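Local atomic coordinates of possible adhesin (Caldicellulosiruptor kronotskyensis, PDB entry 4WA0), a protein that probably mediates attachment of its extremely thermophilic bacterium to cellulose, here through its magnesium-binding beta-helical C-terminal domain. Residues D239-S243 with I274-R279; I259-G263 with D347-N351. All blocks are in the same frame, centred on the assembly; numbering follows the deposited sequence. Where two conformers were deposited one is given.

Contact 1 of 2, residues D239-S243 with I274-R279; sequences DSVGS and IEISAR. With MG (magnesium ion), chain B.
Two acidic side chains, Asp239 and Glu275, meet from opposite directions with their carboxylates nearly coplanar (planes 18° apart), although like charges would ordinarily keep apart. Asp239 OD2 and Glu275 OE2, both acceptors, stand 3.2 Å from each other. A magnesium ion explains much of the closeness, because one oxygen of each acid binds it, and its charge, with that of Arg279, probably offsets their repulsion.

Asp239 grips the metal twice. With CG set between the backbone N and the carbonyl carbon (chi1 49°), its OD1 reaches the ion at 2.4 Å while its own carbonyl O binds at 2.2 Å. Val241 O and Ser243 O follow from the same loop, and Leu246 O adds a further carbonyl. From helix 269-280 comes Glu275 OE1, 2.5 Å from the magnesium ion. The same OE1 accepts a bent hydrogen bond from Ser243 N at 3.2 Å, met nearly along the C-O direction, so the loop backbone helps hold the carboxylate in place. Ser248 OG bonds to Glu275 OE2.

On the Asp239 oxygen that does not bind the metal, Arg279 NH1 makes a salt bridge to OD2 (2.8 Å), a weak hydrogen bond by its angle. The oxygen sits at the guanidinium edge, the two planes being 83° apart. Beside the site, the helix packs closely on Gly242, whose N lies 3.6 Å from Ala278 CB.

Loop carbonyls of Asp239, Val241, Ser243 and Leu246, with the carboxylates of Asp239 and Glu275, make up this magnesium site at one end of the tapirin beta-helix.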
ATOM      1  N   ASP A 239     -20.712  -3.149 -24.331  1.00 18.56           N
ATOM      2  CA  ASP A 239     -22.035  -2.911 -24.915  1.00 25.03           C
ATOM      3  C   ASP A 239     -21.968  -1.888 -26.055  1.00 24.97           C
ATOM      4  O   ASP A 239     -21.016  -1.105 -26.138  1.00 20.81           O
ATOM      5  CB  ASP A 239     -23.074  -2.509 -23.813  1.00 24.08           C
ATOM      6  CG  ASP A 239     -22.595  -1.398 -22.855  1.00 23.44           C
ATOM      7  OD1 ASP A 239     -22.120  -0.344 -23.323  1.00 19.06           O
ATOM      8  OD2 ASP A 239     -22.822  -1.567 -21.595  1.00 20.38           O
ATOM      9  N   SER A 240     -23.029  -1.835 -26.875  1.00 26.70           N
ATOM     10  CA  SER A 240     -22.977  -1.134 -28.138  1.00 27.48           C
ATOM     11  C   SER A 240     -23.160   0.337 -27.987  1.00 26.79           C
ATOM     12  O   SER A 240     -22.639   1.106 -28.772  1.00 30.21           O
ATOM     13  CB  SER A 240     -24.033  -1.720 -29.136  1.00 28.21           C
ATOM     14  OG  SER A 240     -25.370  -1.366 -28.727  1.00 30.16           O
ATOM     15  N   VAL A 241     -23.881   0.734 -26.972  1.00 28.49           N
ATOM     16  CA  VAL A 241     -23.987   2.141 -26.589  1.00 31.15           C
ATOM     17  C   VAL A 241     -22.661   2.729 -26.044  1.00 27.75           C
ATOM     18  O   VAL A 241     -21.773   1.996 -25.589  1.00 27.48           O
ATOM     19  CB  VAL A 241     -25.120   2.390 -25.560  1.00 32.24           C
ATOM     20  CG1 VAL A 241     -26.471   1.961 -26.159  1.00 38.19           C
ATOM     21  CG2 VAL A 241     -24.865   1.705 -24.215  1.00 32.27           C
ATOM     22  N   GLY A 242     -22.556   4.053 -26.096  1.00 23.79           N
ATOM     23  CA  GLY A 242     -21.404   4.712 -25.522  1.00 23.81           C
ATOM     24  C   GLY A 242     -20.231   4.343 -26.378  1.00 27.18           C
ATOM     25  O   GLY A 242     -20.298   4.510 -27.615  1.00 24.56           O
ATOM     26  N   SER A 243     -19.167   3.825 -25.744  1.00 25.39           N
ATOM     27  CA  SER A 243     -18.015   3.340 -26.491  1.00 26.61           C
ATOM     28  C   SER A 243     -18.173   1.870 -26.679  1.00 27.84           C
ATOM     29  O   SER A 243     -18.477   1.134 -25.731  1.00 22.82           O
ATOM     30  CB  SER A 243     -16.691   3.665 -25.783  1.00 26.72           C
ATOM     31  OG  SER A 243     -15.653   2.914 -26.362  1.00 25.60           O
ATOM     32  N   ILE A 274     -17.751   8.950 -22.090  1.00 16.39           N
ATOM     33  CA  ILE A 274     -18.697   8.716 -23.143  1.00 17.94           C
ATOM     34  C   ILE A 274     -19.643   7.556 -22.816  1.00 17.75           C
ATOM     35  O   ILE A 274     -20.876   7.713 -22.987  1.00 18.43           O
ATOM     36  CB  ILE A 274     -17.955   8.451 -24.477  1.00 19.43           C
ATOM     37  CG1 ILE A 274     -17.282   9.758 -24.930  1.00 21.46           C
ATOM     38  CG2 ILE A 274     -18.944   7.868 -25.501  1.00 19.79           C
ATOM     39  CD1 ILE A 274     -16.238   9.590 -26.006  1.00 22.69           C
ATOM     40  N   GLU A 275     -19.111   6.482 -22.216  1.00 16.46           N
ATOM     41  CA  GLU A 275     -19.917   5.328 -21.768  1.00 16.29           C
ATOM     42  C   GLU A 275     -20.861   5.771 -20.659  1.00 16.46           C
ATOM     43  O   GLU A 275     -22.031   5.393 -20.668  1.00 18.47           O
ATOM     44  CB  GLU A 275     -19.019   4.208 -21.282  1.00 16.76           C
ATOM     45  CG  GLU A 275     -19.727   2.928 -20.804  1.00 15.74           C
ATOM     46  CD  GLU A 275     -20.392   2.105 -21.884  1.00 19.54           C
ATOM     47  OE1 GLU A 275     -20.052   2.311 -23.066  1.00 20.93           O
ATOM     48  OE2 GLU A 275     -21.250   1.219 -21.540  1.00 19.20           O
ATOM     49  N   ILE A 276     -20.346   6.563 -19.721  1.00 15.79           N
ATOM     50  CA  ILE A 276     -21.170   7.030 -18.579  1.00 17.34           C
ATOM     51  C   ILE A 276     -22.349   7.899 -19.039  1.00 16.83           C
ATOM     52  O   ILE A 276     -23.516   7.728 -18.591  1.00 17.86           O
ATOM     53  CB  ILE A 276     -20.360   7.784 -17.498  1.00 15.95           C
ATOM     54  CG1 ILE A 276     -19.282   6.867 -16.844  1.00 16.54           C
ATOM     55  CG2 ILE A 276     -21.266   8.421 -16.430  1.00 16.66           C
ATOM     56  CD1 ILE A 276     -18.158   7.632 -16.189  1.00 15.31           C
ATOM     57  N   SER A 277     -22.060   8.808 -19.928  0.63 18.54           N
ATOM     58  CA  SER A 277     -23.078   9.717 -20.412  0.63 20.03           C
ATOM     59  C   SER A 277     -24.209   8.947 -21.142  0.63 22.44           C
ATOM     60  O   SER A 277     -25.430   9.187 -20.955  0.63 22.91           O
ATOM     61  CB  SER A 277     -22.411  10.727 -21.340  0.63 20.88           C
ATOM     62  OG  SER A 277     -21.531  11.572 -20.643  0.63 21.53           O
ATOM     63  N   ALA A 278     -23.819   7.994 -21.969  1.00 20.92           N
ATOM     64  CA  ALA A 278     -24.786   7.177 -22.663  1.00 23.63           C
ATOM     65  C   ALA A 278     -25.593   6.343 -21.689  1.00 23.26           C
ATOM     66  O   ALA A 278     -26.816   6.244 -21.842  1.00 22.39           O
ATOM     67  CB  ALA A 278     -24.112   6.284 -23.719  1.00 23.20           C
ATOM     68  N   ARG A 279     -24.966   5.742 -20.665  1.00 19.71           N
ATOM     69  CA  ARG A 279     -25.704   4.842 -19.763  1.00 20.49           C
ATOM     70  C   ARG A 279     -26.681   5.631 -18.892  1.00 19.78           C
ATOM     71  O   ARG A 279     -27.789   5.153 -18.617  1.00 21.67           O
ATOM     72  CB  ARG A 279     -24.747   4.089 -18.823  1.00 20.63           C
ATOM     73  CG  ARG A 279     -25.419   3.224 -17.775  1.00 20.36           C
ATOM     74  CD  ARG A 279     -26.298   2.144 -18.334  1.00 25.06           C
ATOM     75  NE  ARG A 279     -25.542   1.222 -19.176  1.00 23.96           N
ATOM     76  CZ  ARG A 279     -26.041   0.529 -20.185  1.00 26.32           C
ATOM     77  NH1 ARG A 279     -25.266  -0.283 -20.906  1.00 24.59           N
ATOM     78  NH2 ARG A 279     -27.302   0.713 -20.544  1.00 28.10           N
TER
HETATM   79 MG    MG B 601     -20.374   0.470 -24.685  1.00 21.71          MG

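Contact 2 of 2, residues I259-G263 with D347-N351; sequences IVIYG and DIESN
The Tyr262 ring has Asp347 OD2 at its edge, in the ring plane, and Val260 CG2 over one face, 3.9 Å above it and displaced toward the rim. The amide of Asn351 stands almost upright to the ring, 84° between the planes. The setting is a beta-helix with a helix laid against an outer surface: strand 258-263, near one end of the coil, runs roughly parallel to helix 342-352, with 10.9 Å between the axes of the two short segments.

The tyrosine hydroxyl makes the polar link across that gap. Tyr262 OH donates to Asp347 OD2 at 2.6 Å, approaching from above the carboxylate plane by 43°, and it accepts a nearly straight hydrogen bond from Asn351 ND2 at 3.0 Å, the hydroxyl oxygen lying close to the Asn351 amide plane. One oxygen thus acts as both donor and acceptor, and its two partners, four residues apart, stand on successive turns of the same helix face. The two bonds anchor the far end of the ring, while Val260 CG2 against a face probably limits its turning. Asp347 reaches the strand with its CG anti to the backbone N (chi1 -172°), and its OD2 takes a second hydrogen bond from Thr249 OG1 on strand 247-251, tying the helix to two neighbouring strands through a single carboxylate oxygen.

Apolar groups fill in beside the polar link. Pro237, from the loop leading to the metal site, touches both Tyr262 and Asn351, while Ile295 of strand 291-296 packs on Val260 and Ile348. Between these last two, Val260 CG2 meets Ile348 CG1 at 4.1 Å, and that same CG1 carbon lies 3.7 Å from Tyr262 OH.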
ATOM      1  N   ILE A 259     -22.132   3.734 -10.823  1.00 15.94           N
ATOM      2  CA  ILE A 259     -21.966   3.032 -12.137  1.00 14.93           C
ATOM      3  C   ILE A 259     -20.669   2.218 -12.141  1.00 14.35           C
ATOM      4  O   ILE A 259     -19.653   2.624 -11.512  1.00 13.85           O
ATOM      5  CB  ILE A 259     -22.064   4.052 -13.255  1.00 16.39           C
ATOM      6  CG1 ILE A 259     -22.098   3.386 -14.665  1.00 16.65           C
ATOM      7  CG2 ILE A 259     -20.932   5.043 -13.163  1.00 18.43           C
ATOM      8  CD1 ILE A 259     -22.452   4.369 -15.749  1.00 17.61           C
ATOM      9  N   VAL A 260     -20.734   1.027 -12.730  1.00 13.72           N
ATOM     10  CA  VAL A 260     -19.540   0.269 -13.001  1.00 13.73           C
ATOM     11  C   VAL A 260     -19.245   0.340 -14.506  1.00 13.53           C
ATOM     12  O   VAL A 260     -20.146   0.120 -15.325  1.00 14.79           O
ATOM     13  CB  VAL A 260     -19.558  -1.160 -12.409  1.00 14.41           C
ATOM     14  CG1 VAL A 260     -20.709  -1.948 -12.949  1.00 15.35           C
ATOM     15  CG2 VAL A 260     -18.247  -1.885 -12.635  1.00 13.98           C
ATOM     16  N   ILE A 261     -17.970   0.637 -14.811  1.00 11.68           N
ATOM     17  CA  ILE A 261     -17.453   0.586 -16.178  1.00 12.93           C
ATOM     18  C   ILE A 261     -16.513  -0.582 -16.318  1.00 12.94           C
ATOM     19  O   ILE A 261     -15.606  -0.709 -15.516  1.00 12.75           O
ATOM     20  CB  ILE A 261     -16.712   1.895 -16.478  1.00 12.73           C
ATOM     21  CG1 ILE A 261     -17.599   3.132 -16.297  1.00 15.32           C
ATOM     22  CG2 ILE A 261     -16.168   1.996 -17.887  1.00 13.33           C
ATOM     23  CD1 ILE A 261     -18.942   3.167 -16.997  1.00 16.90           C
ATOM     24  N   TYR A 262     -16.715  -1.386 -17.370  1.00 13.00           N
ATOM     25  CA  TYR A 262     -15.909  -2.547 -17.635  1.00 14.32           C
ATOM     26  C   TYR A 262     -15.127  -2.275 -18.923  1.00 15.04           C
ATOM     27  O   TYR A 262     -15.726  -1.893 -19.929  1.00 14.24           O
ATOM     28  CB  TYR A 262     -16.765  -3.734 -17.913  1.00 14.32           C
ATOM     29  CG  TYR A 262     -17.615  -4.205 -16.724  1.00 12.92           C
ATOM     30  CD1 TYR A 262     -17.071  -4.928 -15.748  1.00 14.50           C
ATOM     31  CD2 TYR A 262     -18.981  -3.997 -16.713  1.00 15.86           C
ATOM     32  CE1 TYR A 262     -17.851  -5.383 -14.656  1.00 17.03           C
ATOM     33  CE2 TYR A 262     -19.765  -4.425 -15.628  1.00 15.05           C
ATOM     34  CZ  TYR A 262     -19.177  -5.148 -14.647  1.00 16.42           C
ATOM     35  OH  TYR A 262     -19.913  -5.633 -13.575  1.00 20.23           O
ATOM     36  N   GLY A 263     -13.813  -2.433 -18.873  1.00 14.77           N
ATOM     37  CA  GLY A 263     -13.004  -2.412 -20.136  1.00 13.02           C
ATOM     38  C   GLY A 263     -12.089  -3.609 -20.129  1.00 14.80           C
ATOM     39  O   GLY A 263     -11.094  -3.623 -19.421  1.00 13.59           O
ATOM     40  N   ASP A 347     -23.604  -7.398  -9.750  1.00 17.91           N
ATOM     41  CA  ASP A 347     -23.279  -7.339 -11.200  1.00 19.35           C
ATOM     42  C   ASP A 347     -21.818  -7.698 -11.409  1.00 21.39           C
ATOM     43  O   ASP A 347     -21.462  -8.430 -12.340  1.00 22.53           O
ATOM     44  CB  ASP A 347     -23.502  -5.936 -11.746  1.00 19.91           C
ATOM     45  CG  ASP A 347     -23.361  -5.869 -13.268  1.00 20.91           C
ATOM     46  OD1 ASP A 347     -24.247  -6.406 -13.940  1.00 20.80           O
ATOM     47  OD2 ASP A 347     -22.461  -5.206 -13.768  1.00 19.54           O
ATOM     48  N   ILE A 348     -20.986  -7.152 -10.563  1.00 21.85           N
ATOM     49  CA  ILE A 348     -19.534  -7.371 -10.646  1.00 22.47           C
ATOM     50  C   ILE A 348     -19.246  -8.812 -10.303  1.00 27.47           C
ATOM     51  O   ILE A 348     -18.544  -9.489 -11.059  1.00 22.63           O
ATOM     52  CB  ILE A 348     -18.780  -6.467  -9.667  1.00 19.84           C
ATOM     53  CG1 ILE A 348     -18.870  -4.977 -10.068  1.00 20.29           C
ATOM     54  CG2 ILE A 348     -17.312  -6.907  -9.572  1.00 23.07           C
ATOM     55  CD1 ILE A 348     -18.467  -4.006  -8.992  1.00 17.97           C
ATOM     56  N   GLU A 349     -19.810  -9.300  -9.177  1.00 23.76           N
ATOM     57  CA  GLU A 349     -19.697 -10.737  -8.820  1.00 26.91           C
ATOM     58  C   GLU A 349     -20.078 -11.652  -9.932  1.00 26.71           C
ATOM     59  O   GLU A 349     -19.397 -12.652 -10.173  1.00 31.03           O
ATOM     60  CB  GLU A 349     -20.495 -11.061  -7.515  1.00 24.61           C
ATOM     61  CG  GLU A 349     -19.755 -10.508  -6.291  1.00 24.83           C
ATOM     62  CD  GLU A 349     -20.593 -10.165  -5.056  1.00 30.10           C
ATOM     63  OE1 GLU A 349     -21.813 -10.390  -5.010  1.00 30.84           O
ATOM     64  OE2 GLU A 349     -19.985  -9.609  -4.088  1.00 30.38           O
ATOM     65  N   SER A 350     -21.140 -11.324 -10.659  1.00 27.78           N
ATOM     66  CA  SER A 350     -21.645 -12.194 -11.699  1.00 28.97           C
ATOM     67  C   SER A 350     -20.710 -12.215 -12.887  1.00 33.00           C
ATOM     68  O   SER A 350     -20.451 -13.272 -13.473  1.00 33.95           O
ATOM     69  CB  SER A 350     -23.030 -11.770 -12.164  1.00 31.35           C
ATOM     70  OG  SER A 350     -23.952 -11.950 -11.088  1.00 33.33           O
ATOM     71  N   ASN A 351     -20.224 -11.045 -13.254  1.00 29.96           N
ATOM     72  CA  ASN A 351     -19.378 -10.919 -14.445  1.00 33.02           C
ATOM     73  C   ASN A 351     -17.948 -11.416 -14.238  1.00 34.54           C
ATOM     74  O   ASN A 351     -17.248 -11.682 -15.206  1.00 41.40           O
ATOM     75  CB  ASN A 351     -19.307  -9.462 -14.880  1.00 26.97           C
ATOM     76  CG  ASN A 351     -20.552  -9.017 -15.597  1.00 27.66           C
ATOM     77  OD1 ASN A 351     -21.075  -9.704 -16.430  1.00 26.44           O
ATOM     78  ND2 ASN A 351     -21.042  -7.831 -15.262  1.00 23.15           N
TER

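How the contacts relate
Strand 258-263 joins the two contacts, whose centres lie 14 Å apart. Its alternation is the principle at work: Val260 and Tyr262 serve contact 2, whereas Ile259 and Ile261 pack on the helix of contact 1. There Ile261 CD1 lies 3.7 Å from Ile276 CG1 and 3.9 Å from Glu275 CG, so a side chain of contact 2's strand packs against the aliphatic stem of a metal ligand. Strand 247-251 divides its work likewise, Ser248 bonding to Asp239, Glu275 and Arg279 of contact 1 and Thr249 to Asp347 of contact 2. The nearest atoms of the Tyr262 side chain are about 9 Å from the magnesium ion. Along the chain the segments of the two contacts alternate.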